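Local coordinates for putative molybdenum cofactor biosynthesis protein D2 (MoaD2) / thiamine S (Mycobacterium smegmatis, PDB 6JC0), which is probably the small sulfur-carrier subunit of molybdopterin synthase, a ubiquitin-like MoaD family protein whose glycine-glycine tail would deliver sulfur during molybdenum cofactor synthesis, at residues V11-F14 with A15-A19; T32-S35 with V36-V40; A51-L54 with K55-Y59. All coordinates share one frame; numbering follows the deposited sequence.

Contact 1 (V11-F14 with A15-A19)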
# COMPACT_ATOMS: atom_id res chain seq x y z
N VAL B 11 22.02 25.11 -25.78
CA VAL B 11 21.92 24.76 -24.37
C VAL B 11 20.49 24.89 -23.89
O VAL B 11 19.87 25.94 -24.06
CB VAL B 11 22.84 25.64 -23.49
CG1 VAL B 11 22.67 25.27 -22.01
CG2 VAL B 11 24.29 25.50 -23.91
N ARG B 12 19.95 23.83 -23.31
CA ARG B 12 18.62 23.88 -22.71
C ARG B 12 18.74 23.79 -21.20
O ARG B 12 19.29 22.83 -20.66
CB ARG B 12 17.73 22.74 -23.24
CG ARG B 12 17.51 22.78 -24.75
CD ARG B 12 16.40 21.83 -25.19
NE ARG B 12 16.72 20.44 -24.91
CZ ARG B 12 15.89 19.42 -25.11
NH1 ARG B 12 14.67 19.63 -25.58
NH2 ARG B 12 16.28 18.18 -24.82
N TYR B 13 18.23 24.82 -20.51
CA TYR B 13 18.24 24.85 -19.05
C TYR B 13 16.92 24.31 -18.50
O TYR B 13 15.85 24.58 -19.04
CB TYR B 13 18.46 26.28 -18.54
CG TYR B 13 19.77 26.90 -18.96
CD1 TYR B 13 20.94 26.65 -18.25
CD2 TYR B 13 19.84 27.75 -20.06
CE1 TYR B 13 22.14 27.23 -18.63
CE2 TYR B 13 21.03 28.32 -20.45
CZ TYR B 13 22.18 28.06 -19.73
OH TYR B 13 23.38 28.62 -20.10
N PHE B 14 17.00 23.58 -17.39
CA PHE B 14 15.79 23.05 -16.77
C PHE B 14 15.67 23.42 -15.30
O PHE B 14 16.68 23.55 -14.59
CB PHE B 14 15.74 21.53 -16.94
CG PHE B 14 15.47 21.10 -18.34
CD1 PHE B 14 16.52 20.90 -19.22
CD2 PHE B 14 14.17 20.94 -18.79
CE1 PHE B 14 16.27 20.52 -20.53
CE2 PHE B 14 13.92 20.56 -20.10
CZ PHE B 14 14.97 20.35 -20.96
N ALA B 15 14.43 23.61 -14.87
CA ALA B 15 14.08 23.88 -13.48
C ALA B 15 14.94 24.98 -12.86
O ALA B 15 14.95 26.11 -13.34
CB ALA B 15 14.16 22.61 -12.66
N ALA B 16 15.67 24.62 -11.80
CA ALA B 16 16.49 25.59 -11.08
C ALA B 16 17.53 26.25 -11.99
O ALA B 16 17.86 27.42 -11.80
CB ALA B 16 17.18 24.92 -9.90
N ALA B 17 18.06 25.51 -12.96
CA ALA B 17 19.04 26.08 -13.88
C ALA B 17 18.41 27.17 -14.75
O ALA B 17 18.96 28.26 -14.89
CB ALA B 17 19.65 24.98 -14.75
N ALA B 18 17.24 26.86 -15.31
CA ALA B 18 16.49 27.84 -16.10
C ALA B 18 16.16 29.06 -15.26
O ALA B 18 16.23 30.19 -15.74
CB ALA B 18 15.21 27.21 -16.65
N ALA B 19 15.78 28.83 -14.01
CA ALA B 19 15.42 29.91 -13.11
C ALA B 19 16.61 30.83 -12.86
O ALA B 19 16.47 32.05 -12.88
CB ALA B 19 14.88 29.35 -11.79
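The turn from strand 6-13 into helix 16-21 of the ubiquitin-like fold brings Y13 and F14 against A17 and A18, in the first turn of that helix. F14 O reaches the amide nitrogens there: A17 N bonds to it at 2.9 Å with a bent N-H...O angle of 132°, and A18 N adds a weak bond at 3.4 Å. One carbonyl oxygen thus closes the turn, while A15 takes the N-cap position and its own O accepts from A19 N, an ordinary i to i+4 helical bond.

Y13 makes its closest approach through CB, which lies 3.5 Å from A18 N and 3.9 Å from A18 CB. A chi1 of -61°, with CG anti to the carbonyl carbon, carries the ring past the helix, and A17 CB lies beside its edge, near the ring plane. On one face the ring receives V11 CG1, offset toward the rim, and its OH is hydrogen-bonded to E26. L43 and L50 also pack on Y13, placing it between the sheet and the helices. The F14 side chain sets off away from the helix, and the chain of another protein packs on its ring. Just past the strand end, F14 CZ sits over the centre of the R12 guanidinium, 4.3 Å above its plane.

Contact 2 (T32-S35 with V36-V40)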
# COMPACT_ATOMS: atom_id res chain seq x y z
N THR B 32 35.90 24.36 -31.15
CA THR B 32 35.80 22.94 -31.43
C THR B 32 36.75 22.17 -30.53
O THR B 32 37.93 22.50 -30.44
CB THR B 32 36.10 22.63 -32.91
OG1 THR B 32 35.26 23.44 -33.74
CG2 THR B 32 35.84 21.16 -33.22
N GLY B 33 36.22 21.16 -29.85
CA GLY B 33 37.02 20.37 -28.92
C GLY B 33 36.81 20.76 -27.47
O GLY B 33 37.32 20.09 -26.57
N THR B 34 36.07 21.84 -27.23
CA THR B 34 35.75 22.27 -25.88
C THR B 34 35.06 21.14 -25.12
O THR B 34 34.10 20.55 -25.61
CB THR B 34 34.83 23.51 -25.87
OG1 THR B 34 35.49 24.61 -26.49
CG2 THR B 34 34.46 23.90 -24.44
N SER B 35 35.56 20.82 -23.93
CA SER B 35 34.94 19.78 -23.11
C SER B 35 33.65 20.29 -22.50
O SER B 35 33.43 21.50 -22.41
CB SER B 35 35.90 19.32 -22.02
OG SER B 35 35.99 20.29 -20.99
N VAL B 36 32.79 19.37 -22.07
CA VAL B 36 31.55 19.76 -21.40
C VAL B 36 31.86 20.56 -20.15
O VAL B 36 31.18 21.54 -19.84
CB VAL B 36 30.70 18.53 -21.03
CG1 VAL B 36 29.42 18.97 -20.33
CG2 VAL B 36 30.36 17.72 -22.27
N ALA B 37 32.91 20.16 -19.43
CA ALA B 37 33.34 20.86 -18.22
C ALA B 37 33.72 22.31 -18.52
O ALA B 37 33.32 23.23 -17.81
CB ALA B 37 34.49 20.12 -17.56
N GLU B 38 34.50 22.52 -19.58
CA GLU B 38 34.87 23.87 -20.00
C GLU B 38 33.64 24.68 -20.40
O GLU B 38 33.59 25.89 -20.16
CB GLU B 38 35.85 23.82 -21.18
CG GLU B 38 37.19 23.19 -20.88
CD GLU B 38 38.10 23.19 -22.09
OE1 GLU B 38 38.49 24.29 -22.54
OE2 GLU B 38 38.40 22.09 -22.61
N LEU B 39 32.67 24.03 -21.01
CA LEU B 39 31.42 24.69 -21.40
C LEU B 39 30.67 25.17 -20.17
O LEU B 39 30.19 26.30 -20.12
CB LEU B 39 30.54 23.75 -22.23
CG LEU B 39 29.11 24.25 -22.49
CD1 LEU B 39 29.12 25.56 -23.28
CD2 LEU B 39 28.29 23.19 -23.21
N VAL B 40 30.58 24.29 -19.17
CA VAL B 40 29.89 24.60 -17.93
C VAL B 40 30.52 25.82 -17.25
O VAL B 40 29.81 26.65 -16.67
CB VAL B 40 29.89 23.39 -16.97
CG1 VAL B 40 29.36 23.77 -15.59
CG2 VAL B 40 29.06 22.26 -17.56
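S35 OG accepts a hydrogen bond from E38 N at 3.0 Å, and the N-H...O angle of 165° makes it nearly straight. The serine oxygen is put there by a chi1 of 74°, which sets it between the backbone N and the carbonyl carbon of its own residue. The reverse bond is looser: E38 OE2 lies 3.4 Å from S35 N, weak although straight, and S35 OG gives the same carboxylate oxygen a second weak bond. E38 CG passes 3.1 Å from S35 OG. These reciprocal bonds form a capping box at the N-terminus of helix 36-44, with S35 as N-cap; the regular helical pattern begins with L39 N donating to S35 O at 3.0 Å.

Further out, T34 crosses E38 obliquely, its CG2 resting 3.5 Å from E38 CB. CG2 is anti to the threonine N, whereas OG1 turns back to bond with A31 O. Backbone bonds from G33 and T34 to L73 tie this segment, with its short, weakly bonded strand 34-35, to strand 72-73, and L39 packs on L28 and I30 of strand 25-31.

Contact 3 (A51-L54 with K55-Y59); sequences ARVL and KRCSY
L54 and Y59 meet with their side chains at about a right angle, at the type I beta turn L54-C57 that links helix 48-54 to strand 58-61 in this ubiquitin-like fold. The phenol comes in by its hydroxyl end: Y59 OH lies 3.7 Å from L54 CD2, with L54 CB almost as near. A water bridges L54 O and Y59 OH, donating to L54 O at 2.9 Å and hydrogen-bonded to Y59 OH at the same distance. L54 also packs on V40, L43 and V81, and Y59 shares V40 and V81 with it, so both reach the interior between the helices and strand 77-82.

C57 CB points toward the helix segment, and chi1 of -76° sets SG anti to the carbonyl carbon, where it faces V53 CG1 at 3.9 Å and, more distantly, L54 CD2. The same sulfur also lies 3.3 Å from V53 O. Outside the turn, C57 packs on V81 as well, while V53 packs on A20 of helix 16-21.

Three successive i to i+3 backbone bonds lead out of the helix into the turn. K55 N makes a weak one to R52 O, and R56 N bonds to V53 O at 3.3 Å. The turn is closed by C57 N on L54 O at 3.0 Å, with an N-H...O angle of 163°.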
# COMPACT_ATOMS: atom_id res chain seq x y z
N ALA B 51 26.00 29.72 -11.72
CA ALA B 51 27.24 29.02 -11.42
C ALA B 51 27.07 28.10 -10.22
O ALA B 51 27.57 26.97 -10.21
CB ALA B 51 28.36 30.02 -11.16
N ARG B 52 26.34 28.58 -9.22
CA ARG B 52 26.04 27.82 -8.01
C ARG B 52 25.17 26.60 -8.31
O ARG B 52 25.48 25.49 -7.88
CB ARG B 52 25.35 28.72 -6.99
CG ARG B 52 25.68 28.41 -5.54
CD ARG B 52 25.02 29.41 -4.58
NE ARG B 52 25.41 30.79 -4.85
CZ ARG B 52 24.58 31.73 -5.29
NH1 ARG B 52 23.30 31.44 -5.51
NH2 ARG B 52 25.02 32.96 -5.51
N VAL B 53 24.09 26.80 -9.06
CA VAL B 53 23.19 25.72 -9.43
C VAL B 53 23.89 24.66 -10.28
O VAL B 53 23.65 23.46 -10.12
CB VAL B 53 21.95 26.25 -10.18
CG1 VAL B 53 21.19 25.12 -10.88
CG2 VAL B 53 21.03 27.00 -9.22
N LEU B 54 24.77 25.11 -11.18
CA LEU B 54 25.47 24.20 -12.09
C LEU B 54 26.34 23.17 -11.38
O LEU B 54 26.56 22.07 -11.90
CB LEU B 54 26.33 24.99 -13.07
CG LEU B 54 25.62 25.80 -14.15
CD1 LEU B 54 26.64 26.51 -15.03
CD2 LEU B 54 24.73 24.91 -14.99
N LYS B 55 26.84 23.52 -10.20
CA LYS B 55 27.72 22.63 -9.45
C LYS B 55 27.10 21.26 -9.21
O LYS B 55 27.79 20.24 -9.24
CB LYS B 55 28.11 23.26 -8.11
CG LYS B 55 29.33 24.16 -8.17
CD LYS B 55 30.07 24.17 -6.84
CE LYS B 55 31.56 24.44 -7.04
NZ LYS B 55 32.34 24.10 -5.82
N ARG B 56 25.79 21.24 -9.01
CA ARG B 56 25.09 20.00 -8.68
C ARG B 56 24.28 19.45 -9.85
O ARG B 56 23.49 18.52 -9.68
CB ARG B 56 24.17 20.23 -7.47
CG ARG B 56 24.90 20.76 -6.25
CD ARG B 56 23.94 21.02 -5.11
NE ARG B 56 23.17 19.83 -4.77
CZ ARG B 56 22.25 19.77 -3.82
NH1 ARG B 56 21.97 20.85 -3.10
NH2 ARG B 56 21.60 18.64 -3.59
N CYS B 57 24.49 20.01 -11.04
CA CYS B 57 23.75 19.56 -12.22
C CYS B 57 24.38 18.34 -12.89
O CYS B 57 25.59 18.10 -12.77
CB CYS B 57 23.63 20.70 -13.24
SG CYS B 57 22.42 21.96 -12.80
N SER B 58 23.55 17.57 -13.59
CA SER B 58 24.04 16.56 -14.51
C SER B 58 23.76 17.06 -15.92
O SER B 58 23.11 18.09 -16.10
CB SER B 58 23.37 15.20 -14.27
OG SER B 58 21.98 15.28 -14.47
N TYR B 59 24.27 16.35 -16.93
CA TYR B 59 24.20 16.86 -18.29
C TYR B 59 23.90 15.79 -19.33
O TYR B 59 24.34 14.65 -19.22
CB TYR B 59 25.51 17.58 -18.65
CG TYR B 59 25.84 18.69 -17.68
CD1 TYR B 59 25.33 19.97 -17.87
CD2 TYR B 59 26.63 18.46 -16.56
CE1 TYR B 59 25.60 20.99 -16.98
CE2 TYR B 59 26.90 19.47 -15.66
CZ TYR B 59 26.39 20.74 -15.88
OH TYR B 59 26.67 21.75 -14.99
O HOH W 1 28.89 21.06 -13.21

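The contacts follow in series along one chain of the ThiS family. Contact 1 turns strand 6-13 into helix 16-21, contact 2 starts helix 36-44, and contact 3 leaves helix 48-54 for strand 58-61. Contacts 1 and 2 lie on opposite sides of the chain's centre, about 18 Å apart between centres, and do not touch. Contact 3 reaches both: its centre is about 10 Å from that of contact 1, where V53 packs on A16 and A17, and about 14 Å from that of contact 2, where V40 meets L54 and Y59. Contact 3 thus bridges the two others, joining helices 16-21, 36-44 and 48-54 over the five-stranded sheet of the ubiquitin-like fold, which contacts 1 and 3 both reach.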